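Local coordinates for putative arylalkylamine N-Acetyltransferase 7 (Aedes aegypti, PDB 4FD7), which probably transfers an acetyl group to the amine nitrogen of a small-molecule acceptor, as a putative arylalkylamine acetyltransferase of the GNAT family that uses a coenzyme A-linked donor, at residues Q34-E38 / D39-D43; A76-K79 / A80-P83; Q135-I138 / F139-N143; T186-G190 / P191-T195. All coordinates share one frame; numbering follows the deposited sequence.

Following the chain, contact 1 (34-43) closes the turn that leads from strand 28-35 into helix 41-55. Contact 2 (76-83) spans the C-terminal part of helix 68-81 and the residues after it, ahead of strand 88-92. Contact 3 (135-143) closes the kink between helices 120-136 and 138-142, and contact 4 (186-195) the bend from strand 183-188 into helix 191-200. All four are local and run in series, so none nests in or crosses another. Contacts 1 and 2 touch, Leu-36 CD2 lying 3.6 Å from Leu-82 CD2, beside the five-stranded sheet, where Leu-36 meets Val-89 and Leu-82 meets Ile-103. Contacts 3 and 4 belong with the three-stranded sheet, their centres about 19 Å apart.

Contact 1: Q34-E38 / D39-D43; sequences QDLPE and DRFED
Phe-41 folds its ring back over the turn, and Glu-38 lies along it. The CA of Glu-38 sits over one ring face in a CH-pi contact, 3.7 Å from the centroid of the Phe-41 ring and offset toward the rim. Farther out the two side chains run side by side in the same direction, the carboxylate plane turned 25° from the ring and OE1 of Glu-38 3.6 Å from CE2 of Phe-41. Leu-36 adds apolar contact through CD2, 3.5 Å from Phe-41 CD1; its CG stands anti to the backbone N (chi1 174°), which sends that methyl to the ring. The backbone O of Leu-36 comes in at the ring edge. Holding this together is a 3-10 turn at the start of helix 41-55, where Arg-40 N donates to Pro-37 O and Phe-41 N to Glu-38 O, each at 3.0 Å. In the GNAT fold this is where a sheet strand passes into the first helix. Arg-40 packs its CG beside the Pro-37 ring, bends, and gives NE to Asp-43 OD2 at 2.8 Å, in the guanidinium plane and on the anti lone pair. Its NH2 bonds to Asp-96 O, while Glu-38 OE2 pairs with Arg-85.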
loop_
_atom_site.group_PDB
_atom_site.type_symbol
_atom_site.label_atom_id
_atom_site.label_comp_id
_atom_site.label_asym_id
_atom_site.label_seq_id
_atom_site.Cartn_x
_atom_site.Cartn_y
_atom_site.Cartn_z
ATOM N N GLN A 34 -4.034 12.956 -3.703
ATOM C CA GLN A 34 -4.183 13.135 -5.145
ATOM C C GLN A 34 -3.313 12.174 -5.933
ATOM O O GLN A 34 -2.447 11.507 -5.363
ATOM C CB GLN A 34 -3.802 14.564 -5.545
ATOM C CG GLN A 34 -2.340 14.925 -5.235
ATOM C CD GLN A 34 -1.867 16.155 -5.994
ATOM O OE1 GLN A 34 -2.018 17.286 -5.533
ATOM N NE2 GLN A 34 -1.276 15.935 -7.152
ATOM N N ASP A 35 -3.549 12.115 -7.244
ATOM C CA ASP A 35 -2.657 11.374 -8.141
ATOM C C ASP A 35 -1.233 11.856 -7.937
ATOM O O ASP A 35 -0.988 13.060 -7.786
ATOM C CB ASP A 35 -3.017 11.610 -9.606
ATOM C CG ASP A 35 -4.296 10.934 -10.021
ATOM O OD1 ASP A 35 -4.551 9.782 -9.596
ATOM O OD2 ASP A 35 -5.046 11.566 -10.806
ATOM N N LEU A 36 -0.290 10.921 -7.924
ATOM C CA LEU A 36 1.119 11.261 -7.780
ATOM C C LEU A 36 1.650 11.781 -9.112
ATOM O O LEU A 36 1.672 11.037 -10.093
ATOM C CB LEU A 36 1.908 10.012 -7.363
ATOM C CG LEU A 36 3.425 10.199 -7.309
ATOM C CD1 LEU A 36 3.808 11.108 -6.145
ATOM C CD2 LEU A 36 4.147 8.846 -7.195
ATOM N N PRO A 37 2.059 13.068 -9.163
ATOM C CA PRO A 37 2.569 13.639 -10.414
ATOM C C PRO A 37 3.840 12.940 -10.862
ATOM O O PRO A 37 4.643 12.517 -10.025
ATOM C CB PRO A 37 2.868 15.105 -10.040
ATOM C CG PRO A 37 1.999 15.386 -8.845
ATOM C CD PRO A 37 1.983 14.077 -8.088
ATOM N N GLU A 38 4.027 12.814 -12.168
ATOM C CA GLU A 38 5.208 12.122 -12.677
ATOM C C GLU A 38 6.516 12.725 -12.148
ATOM O O GLU A 38 7.436 11.996 -11.782
ATOM C CB GLU A 38 5.199 12.084 -14.204
ATOM C CG GLU A 38 4.031 11.281 -14.800
ATOM C CD GLU A 38 4.500 10.087 -15.616
ATOM O OE1 GLU A 38 5.735 9.913 -15.737
ATOM O OE2 GLU A 38 3.646 9.316 -16.126
ATOM N N ASP A 39 6.581 14.052 -12.056
ATOM C CA ASP A 39 7.824 14.707 -11.633
ATOM C C ASP A 39 8.076 14.576 -10.135
ATOM O O ASP A 39 9.028 15.147 -9.613
ATOM C CB ASP A 39 7.833 16.188 -12.041
ATOM C CG ASP A 39 6.750 16.992 -11.351
ATOM O OD1 ASP A 39 5.903 16.393 -10.663
ATOM O OD2 ASP A 39 6.735 18.231 -11.516
ATOM N N ARG A 40 7.219 13.835 -9.440
ATOM C CA ARG A 40 7.473 13.504 -8.039
ATOM C C ARG A 40 7.731 12.004 -7.838
ATOM O O ARG A 40 7.897 11.536 -6.693
ATOM C CB ARG A 40 6.309 13.947 -7.160
ATOM C CG ARG A 40 5.890 15.404 -7.331
ATOM C CD ARG A 40 7.029 16.399 -7.081
ATOM N NE ARG A 40 7.678 16.262 -5.767
ATOM C CZ ARG A 40 7.223 16.750 -4.613
ATOM N NH1 ARG A 40 7.924 16.560 -3.502
ATOM N NH2 ARG A 40 6.072 17.417 -4.547
ATOM N N PHE A 41 7.778 11.254 -8.937
ATOM C CA PHE A 41 8.004 9.810 -8.835
ATOM C C PHE A 41 9.229 9.473 -7.966
ATOM O O PHE A 41 9.117 8.710 -7.002
ATOM C CB PHE A 41 8.126 9.148 -10.213
ATOM C CG PHE A 41 6.802 8.893 -10.895
ATOM C CD1 PHE A 41 5.612 9.349 -10.342
ATOM C CD2 PHE A 41 6.749 8.172 -12.076
ATOM C CE1 PHE A 41 4.392 9.102 -10.968
ATOM C CE2 PHE A 41 5.546 7.916 -12.705
ATOM C CZ PHE A 41 4.362 8.383 -12.154
ATOM N N GLU A 42 10.385 10.068 -8.262
ATOM C CA GLU A 42 11.572 9.693 -7.496
ATOM C C GLU A 42 11.411 10.137 -6.047
ATOM O O GLU A 42 11.793 9.387 -5.133
ATOM C CB GLU A 42 12.890 10.203 -8.098
ATOM C CG GLU A 42 14.145 9.545 -7.459
ATOM C CD GLU A 42 14.393 8.093 -7.910
ATOM O OE1 GLU A 42 13.955 7.722 -9.023
ATOM O OE2 GLU A 42 15.035 7.325 -7.152
ATOM N N ASP A 43 10.792 11.304 -5.826
ATOM C CA ASP A 43 10.625 11.776 -4.462
ATOM C C ASP A 43 9.833 10.721 -3.699
ATOM O O ASP A 43 10.215 10.321 -2.588
ATOM C CB ASP A 43 9.932 13.148 -4.427
ATOM C CG ASP A 43 10.828 14.268 -4.931
ATOM O OD1 ASP A 43 12.060 14.085 -4.924
ATOM O OD2 ASP A 43 10.300 15.333 -5.316
HETATM O O HOH W 1 10.319 11.741 -11.099
#

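Contact 2: A76-K79 / A80-P83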
loop_
_atom_site.group_PDB
_atom_site.type_symbol
_atom_site.label_atom_id
_atom_site.label_comp_id
_atom_site.label_asym_id
_atom_site.label_seq_id
_atom_site.Cartn_x
_atom_site.Cartn_y
_atom_site.Cartn_z
ATOM N N ALA A 76 12.813 -1.741 -7.606
ATOM C CA ALA A 76 12.532 -2.185 -8.974
ATOM C C ALA A 76 11.022 -2.392 -9.158
ATOM O O ALA A 76 10.430 -1.936 -10.168
ATOM C CB ALA A 76 13.285 -3.455 -9.286
ATOM N N LEU A 77 10.399 -3.057 -8.182
ATOM C CA LEU A 77 8.940 -3.287 -8.215
ATOM C C LEU A 77 8.103 -2.002 -8.270
ATOM O O LEU A 77 7.230 -1.848 -9.149
ATOM C CB LEU A 77 8.490 -4.139 -7.020
ATOM C CG LEU A 77 7.018 -4.570 -7.064
ATOM C CD1 LEU A 77 6.761 -5.189 -8.422
ATOM C CD2 LEU A 77 6.693 -5.560 -5.965
ATOM N N TRP A 78 8.342 -1.109 -7.310
ATOM C CA TRP A 78 7.646 0.179 -7.273
ATOM C C TRP A 78 7.804 0.937 -8.587
ATOM O O TRP A 78 6.832 1.513 -9.099
ATOM C CB TRP A 78 8.183 1.042 -6.136
ATOM C CG TRP A 78 7.802 0.569 -4.766
ATOM C CD1 TRP A 78 6.623 -0.024 -4.394
ATOM C CD2 TRP A 78 8.583 0.691 -3.571
ATOM N NE1 TRP A 78 6.630 -0.287 -3.045
ATOM C CE2 TRP A 78 7.825 0.138 -2.513
ATOM C CE3 TRP A 78 9.855 1.204 -3.292
ATOM C CZ2 TRP A 78 8.295 0.088 -1.200
ATOM C CZ3 TRP A 78 10.329 1.145 -1.984
ATOM C CH2 TRP A 78 9.550 0.591 -0.958
ATOM N N LYS A 79 9.038 0.965 -9.108
ATOM C CA LYS A 79 9.307 1.664 -10.363
ATOM C C LYS A 79 8.545 1.060 -11.529
ATOM O O LYS A 79 8.113 1.800 -12.421
ATOM C CB LYS A 79 10.809 1.761 -10.668
ATOM C CG LYS A 79 11.511 2.786 -9.796
ATOM C CD LYS A 79 12.922 3.083 -10.256
ATOM C CE LYS A 79 13.548 4.094 -9.324
ATOM N NZ LYS A 79 14.884 4.535 -9.797
ATOM N N ALA A 80 8.369 -0.257 -11.520
ATOM C CA ALA A 80 7.524 -0.887 -12.543
ATOM C C ALA A 80 6.058 -0.505 -12.388
ATOM O O ALA A 80 5.319 -0.441 -13.383
ATOM C CB ALA A 80 7.671 -2.401 -12.538
ATOM N N MET A 81 5.627 -0.261 -11.154
ATOM C CA MET A 81 4.212 0.066 -10.904
ATOM C C MET A 81 3.801 1.512 -11.217
ATOM O O MET A 81 2.684 1.753 -11.669
ATOM C CB MET A 81 3.844 -0.231 -9.449
ATOM C CG MET A 81 3.928 -1.711 -9.065
ATOM S SD MET A 81 3.775 -1.910 -7.283
ATOM C CE MET A 81 2.096 -1.354 -7.029
ATOM N N LEU A 82 4.684 2.466 -10.938
ATOM C CA LEU A 82 4.340 3.892 -11.052
ATOM C C LEU A 82 3.712 4.349 -12.378
ATOM O O LEU A 82 2.785 5.160 -12.352
ATOM C CB LEU A 82 5.552 4.774 -10.721
ATOM C CG LEU A 82 6.019 4.704 -9.269
ATOM C CD1 LEU A 82 7.456 5.173 -9.156
ATOM C CD2 LEU A 82 5.120 5.549 -8.396
ATOM N N PRO A 83 4.208 3.844 -13.527
ATOM C CA PRO A 83 3.633 4.300 -14.805
ATOM C C PRO A 83 2.178 3.924 -15.015
ATOM O O PRO A 83 1.617 4.371 -16.025
ATOM C CB PRO A 83 4.474 3.557 -15.854
ATOM C CG PRO A 83 5.757 3.264 -15.174
ATOM C CD PRO A 83 5.389 2.985 -13.752
#
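Ala-80 and Met-81 sit on the carbonyls of the preceding turn. The methyl of Ala-80 rests 3.5 Å from Leu-77 O, while its backbone N donates to Ala-76 O in a regular helical bond. Met-81 reaches inward. Its CG is anti to the carbonyl carbon (chi1 -64°), which lays it against the backbone of the turn before, CG being 3.3 Å from Leu-77 O. An extended chi2 (170°) carries SD to the edge of the Trp-78 ring, near its plane, 4.5 Å from CD1; the CG of Leu-77 touches the same sulfur at 4.2 Å. The Met-81 N-H is shared between Leu-77 O at 3.0 Å and Trp-78 O, which it reaches only weakly. This is the C-terminal part of helix 68-81, which in the GNAT fold packs on the central sheet: Trp-78 and Met-81 both lie on Ile-103 of strand 98-108, and Trp-78 NE1 bonds to Met-151 O of strand 146-155. Leu-82 N still bonds to Trp-78 O, and Leu-82 CG lies 3.3 Å from that oxygen. Pro-83 has no N-H to offer, and its CD meets the carbonyl O of Lys-79 at 3.3 Å instead. The extended Lys-79 side chain leads away toward Glu-42, with which its NZ forms a weak, long ion pair.

Contact 3: Q135-I138 / F139-N143; sequences QANI and FDRYN
Arg-141 swings back across the kink to Ala-136, the last residue of helix 120-136. Its NH1 donates to Ala-136 O at 3.0 Å with an N-H...O angle of 160°, and the oxygen lies at the edge of the guanidinium, in its plane. A bend at chi3 (55°) turns the group that way, after CB and CG have passed the carbonyl of Asn-137. The CD1 of Ile-138 approaches the guanidinium obliquely, 3.7 Å from NH1. Ile-138 and Tyr-142 lie side by side and point the same way, CG2 of Ile-138 being 4.1 Å from Tyr-142 CD1, while Ile-138 O meets the phenol ring at its edge. On another side the Asn-137 amide stands almost perpendicular to the Asp-140 carboxylate, and waters fill in between them: one gives a proton to Asn-137 OD1 at 2.6 Å and accepts from Asp-140 N at 2.9 Å, and another accepts from Asn-137 ND2 and also lies 2.9 Å from Asp-140 OD2. Asn-137 carries positive phi, and this residue makes the break between helices 120-136 and 138-142 that sets the chain on its way to strand 146-155. Beyond the kink, NH1 of Arg-141 pairs with Asp-205, Asp-140 with Arg-109, and Tyr-142 OH bonds to Ser-234. One guanidinium nitrogen thus serves both a helix-end carbonyl and a carboxylate of strand 203-209, which should fix the Arg-141 group and partly balance the negative helix end.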
loop_
_atom_site.group_PDB
_atom_site.type_symbol
_atom_site.label_atom_id
_atom_site.label_comp_id
_atom_site.label_asym_id
_atom_site.label_seq_id
_atom_site.Cartn_x
_atom_site.Cartn_y
_atom_site.Cartn_z
ATOM N N GLN A 135 -4.971 -17.128 -0.726
ATOM C CA GLN A 135 -5.960 -17.574 0.256
ATOM C C GLN A 135 -7.176 -16.646 0.311
ATOM O O GLN A 135 -8.296 -17.116 0.536
ATOM C CB GLN A 135 -5.339 -17.714 1.649
ATOM C CG GLN A 135 -4.274 -18.782 1.716
ATOM C CD GLN A 135 -4.830 -20.165 1.425
ATOM O OE1 GLN A 135 -4.474 -20.786 0.431
ATOM N NE2 GLN A 135 -5.704 -20.654 2.307
ATOM N N ALA A 136 -6.959 -15.347 0.091
ATOM C CA ALA A 136 -8.057 -14.378 0.075
ATOM C C ALA A 136 -9.058 -14.615 -1.070
ATOM O O ALA A 136 -10.254 -14.311 -0.932
ATOM C CB ALA A 136 -7.520 -12.949 0.030
ATOM N N ASN A 137 -8.565 -15.114 -2.204
ATOM C CA ASN A 137 -9.441 -15.602 -3.268
ATOM C C ASN A 137 -10.398 -14.508 -3.785
ATOM O O ASN A 137 -11.572 -14.761 -4.075
ATOM C CB ASN A 137 -10.213 -16.812 -2.733
ATOM C CG ASN A 137 -10.933 -17.597 -3.810
ATOM O OD1 ASN A 137 -10.600 -17.530 -5.005
ATOM N ND2 ASN A 137 -11.927 -18.374 -3.384
ATOM N N ILE A 138 -9.862 -13.297 -3.928
ATOM C CA ILE A 138 -10.654 -12.099 -4.233
ATOM C C ILE A 138 -11.507 -12.189 -5.517
ATOM O O ILE A 138 -12.699 -11.827 -5.512
ATOM C CB ILE A 138 -9.739 -10.848 -4.272
ATOM C CG1 ILE A 138 -9.067 -10.633 -2.906
ATOM C CG2 ILE A 138 -10.531 -9.614 -4.659
ATOM C CD1 ILE A 138 -10.064 -10.283 -1.773
ATOM N N PHE A 139 -10.923 -12.698 -6.598
ATOM C CA PHE A 139 -11.603 -12.674 -7.899
ATOM C C PHE A 139 -12.834 -13.547 -7.904
ATOM O O PHE A 139 -13.896 -13.117 -8.327
ATOM C CB PHE A 139 -10.675 -13.114 -9.035
ATOM C CG PHE A 139 -9.450 -12.264 -9.170
ATOM C CD1 PHE A 139 -9.531 -10.986 -9.713
ATOM C CD2 PHE A 139 -8.220 -12.734 -8.736
ATOM C CE1 PHE A 139 -8.392 -10.196 -9.837
ATOM C CE2 PHE A 139 -7.078 -11.942 -8.860
ATOM C CZ PHE A 139 -7.175 -10.672 -9.403
ATOM N N ASP A 140 -12.699 -14.774 -7.410
ATOM C CA ASP A 140 -13.849 -15.673 -7.350
ATOM C C ASP A 140 -14.861 -15.277 -6.277
ATOM O O ASP A 140 -16.059 -15.414 -6.476
ATOM C CB ASP A 140 -13.399 -17.116 -7.140
ATOM C CG ASP A 140 -12.760 -17.714 -8.380
ATOM O OD1 ASP A 140 -13.043 -17.231 -9.494
ATOM O OD2 ASP A 140 -11.985 -18.684 -8.240
ATOM N N ARG A 141 -14.379 -14.794 -5.137
ATOM C CA ARG A 141 -15.272 -14.387 -4.058
ATOM C C ARG A 141 -16.171 -13.230 -4.461
ATOM O O ARG A 141 -17.342 -13.185 -4.079
ATOM C CB ARG A 141 -14.481 -14.016 -2.808
ATOM C CG ARG A 141 -14.242 -15.209 -1.900
ATOM C CD ARG A 141 -13.505 -14.825 -0.638
ATOM N NE ARG A 141 -14.176 -13.759 0.108
ATOM C CZ ARG A 141 -13.576 -12.632 0.483
ATOM N NH1 ARG A 141 -12.298 -12.426 0.174
ATOM N NH2 ARG A 141 -14.249 -11.704 1.162
ATOM N N TYR A 142 -15.625 -12.288 -5.221
ATOM C CA TYR A 142 -16.432 -11.148 -5.643
ATOM C C TYR A 142 -16.903 -11.211 -7.099
ATOM O O TYR A 142 -17.637 -10.323 -7.547
ATOM C CB TYR A 142 -15.660 -9.854 -5.416
ATOM C CG TYR A 142 -15.542 -9.436 -3.969
ATOM C CD1 TYR A 142 -14.373 -9.644 -3.251
ATOM C CD2 TYR A 142 -16.593 -8.790 -3.331
ATOM C CE1 TYR A 142 -14.260 -9.219 -1.924
ATOM C CE2 TYR A 142 -16.491 -8.377 -2.017
ATOM C CZ TYR A 142 -15.333 -8.590 -1.314
ATOM O OH TYR A 142 -15.265 -8.156 0.004
ATOM N N ASN A 143 -16.491 -12.251 -7.821
ATOM C CA ASN A 143 -16.808 -12.393 -9.242
ATOM C C ASN A 143 -16.381 -11.145 -9.995
ATOM O O ASN A 143 -17.189 -10.504 -10.684
ATOM C CB ASN A 143 -18.308 -12.658 -9.469
ATOM C CG ASN A 143 -18.607 -13.129 -10.884
ATOM O OD1 ASN A 143 -17.815 -13.853 -11.477
ATOM N ND2 ASN A 143 -19.759 -12.730 -11.424
HETATM O O HOH W 2 -10.014 -15.652 -6.709
HETATM O O HOH W 3 -12.779 -20.080 -5.814
HETATM O O HOH W 4 -9.991 -19.736 -6.355
#

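Contact 4: T186-G190 / P191-T195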
loop_
_atom_site.group_PDB
_atom_site.type_symbol
_atom_site.label_atom_id
_atom_site.label_comp_id
_atom_site.label_asym_id
_atom_site.label_seq_id
_atom_site.Cartn_x
_atom_site.Cartn_y
_atom_site.Cartn_z
ATOM N N THR A 186 -6.104 -5.503 -0.303
ATOM C CA THR A 186 -4.700 -5.277 -0.002
ATOM C C THR A 186 -4.306 -6.147 1.173
ATOM O O THR A 186 -5.159 -6.517 1.989
ATOM C CB THR A 186 -4.450 -3.756 0.252
ATOM O OG1 THR A 186 -4.434 -3.071 -1.008
ATOM C CG2 THR A 186 -3.130 -3.485 0.975
ATOM N N CYS A 187 -3.038 -6.539 1.225
ATOM C CA CYS A 187 -2.511 -7.195 2.414
ATOM C C CYS A 187 -2.007 -6.120 3.361
ATOM O O CYS A 187 -1.036 -5.435 3.060
ATOM C CB CYS A 187 -1.360 -8.147 2.061
ATOM S SG CYS A 187 -0.655 -8.916 3.535
ATOM N N PHE A 188 -2.707 -5.945 4.480
ATOM C CA PHE A 188 -2.294 -5.033 5.534
ATOM C C PHE A 188 -1.513 -5.821 6.579
ATOM O O PHE A 188 -1.998 -6.807 7.148
ATOM C CB PHE A 188 -3.500 -4.323 6.130
ATOM C CG PHE A 188 -4.259 -3.496 5.131
ATOM C CD1 PHE A 188 -5.372 -4.011 4.463
ATOM C CD2 PHE A 188 -3.858 -2.205 4.852
ATOM C CE1 PHE A 188 -6.063 -3.235 3.542
ATOM C CE2 PHE A 188 -4.550 -1.423 3.926
ATOM C CZ PHE A 188 -5.650 -1.940 3.278
ATOM N N THR A 189 -0.282 -5.377 6.810
ATOM C CA THR A 189 0.711 -6.228 7.440
ATOM C C THR A 189 0.900 -5.952 8.920
ATOM O O THR A 189 1.417 -6.797 9.651
ATOM C CB THR A 189 2.046 -6.062 6.743
ATOM O OG1 THR A 189 2.449 -4.688 6.834
ATOM C CG2 THR A 189 1.930 -6.470 5.276
ATOM N N GLY A 190 0.493 -4.770 9.364
ATOM C CA GLY A 190 0.657 -4.379 10.754
ATOM C C GLY A 190 -0.615 -3.856 11.393
ATOM O O GLY A 190 -1.611 -3.642 10.710
ATOM N N PRO A 191 -0.577 -3.624 12.708
ATOM C CA PRO A 191 -1.774 -3.344 13.511
ATOM C C PRO A 191 -2.444 -2.010 13.167
ATOM O O PRO A 191 -3.665 -1.953 12.999
ATOM C CB PRO A 191 -1.224 -3.317 14.938
ATOM C CG PRO A 191 0.174 -2.884 14.790
ATOM C CD PRO A 191 0.656 -3.520 13.508
ATOM N N ASN A 192 -1.658 -0.950 13.045
ATOM C CA ASN A 192 -2.238 0.345 12.733
ATOM C C ASN A 192 -2.742 0.479 11.291
ATOM O O ASN A 192 -3.760 1.130 11.057
ATOM C CB ASN A 192 -1.280 1.472 13.101
ATOM C CG ASN A 192 -0.988 1.516 14.585
ATOM O OD1 ASN A 192 0.163 1.650 14.995
ATOM N ND2 ASN A 192 -2.030 1.383 15.401
ATOM N N SER A 193 -2.048 -0.141 10.335
ATOM C CA SER A 193 -2.512 -0.147 8.945
ATOM C C SER A 193 -3.834 -0.911 8.829
ATOM O O SER A 193 -4.756 -0.488 8.096
ATOM C CB SER A 193 -1.445 -0.709 7.995
ATOM O OG SER A 193 -1.042 -2.021 8.341
ATOM N N GLN A 194 -3.937 -2.013 9.572
ATOM C CA GLN A 194 -5.196 -2.754 9.673
ATOM C C GLN A 194 -6.306 -1.911 10.308
ATOM O O GLN A 194 -7.451 -1.936 9.851
ATOM C CB GLN A 194 -4.990 -4.069 10.437
ATOM C CG GLN A 194 -4.147 -5.100 9.650
ATOM C CD GLN A 194 -3.446 -6.106 10.544
ATOM O OE1 GLN A 194 -3.736 -6.206 11.745
ATOM N NE2 GLN A 194 -2.506 -6.863 9.959
ATOM N N THR A 195 -5.953 -1.156 11.349
ATOM C CA THR A 195 -6.890 -0.233 11.998
ATOM C C THR A 195 -7.421 0.815 11.014
ATOM O O THR A 195 -8.625 1.105 10.972
ATOM C CB THR A 195 -6.211 0.464 13.205
ATOM O OG1 THR A 195 -5.886 -0.518 14.200
ATOM C CG2 THR A 195 -7.123 1.530 13.815
#
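Gln-194 and Ser-193 make the polar grip on the bend. The amide of Gln-194 sends NE2 to Phe-188 O at 2.9 Å; the bond is nearly straight (171°) and lies in the amide plane, yet it comes in from above the plane of the carbonyl. NE2 also donates to Phe-229 O on the neighbouring strand. Gly-190 O takes two bonds: Gln-194 N at 3.1 Å, the first-turn helical bond, and Ser-193 OG at 2.9 Å, from above the carbonyl plane. The hydroxyl gets there because chi1 of 58° tucks OG between the backbone N and the carbonyl carbon. Gly-190 is the N-cap of helix 191-200, and the bend belongs to the beta-alpha-beta part of the GNAT fold, in which strand 183-188 runs into this helix and strand 229-236 lies between 183-188 and 203-209. At the next residue, Pro-191 O is also gripped twice, by Thr-195 N and, on the other face of its plane, by Thr-195 OG1, each at 2.9 Å. Van der Waals contact comes from Phe-188, whose CB packs 3.7 Å from Gln-194 CG. Its ring approaches Ser-193 O with CD2 at 3.8 Å, is covered on one face by Thr-186 CG2 and meets Phe-202 edge-to-face.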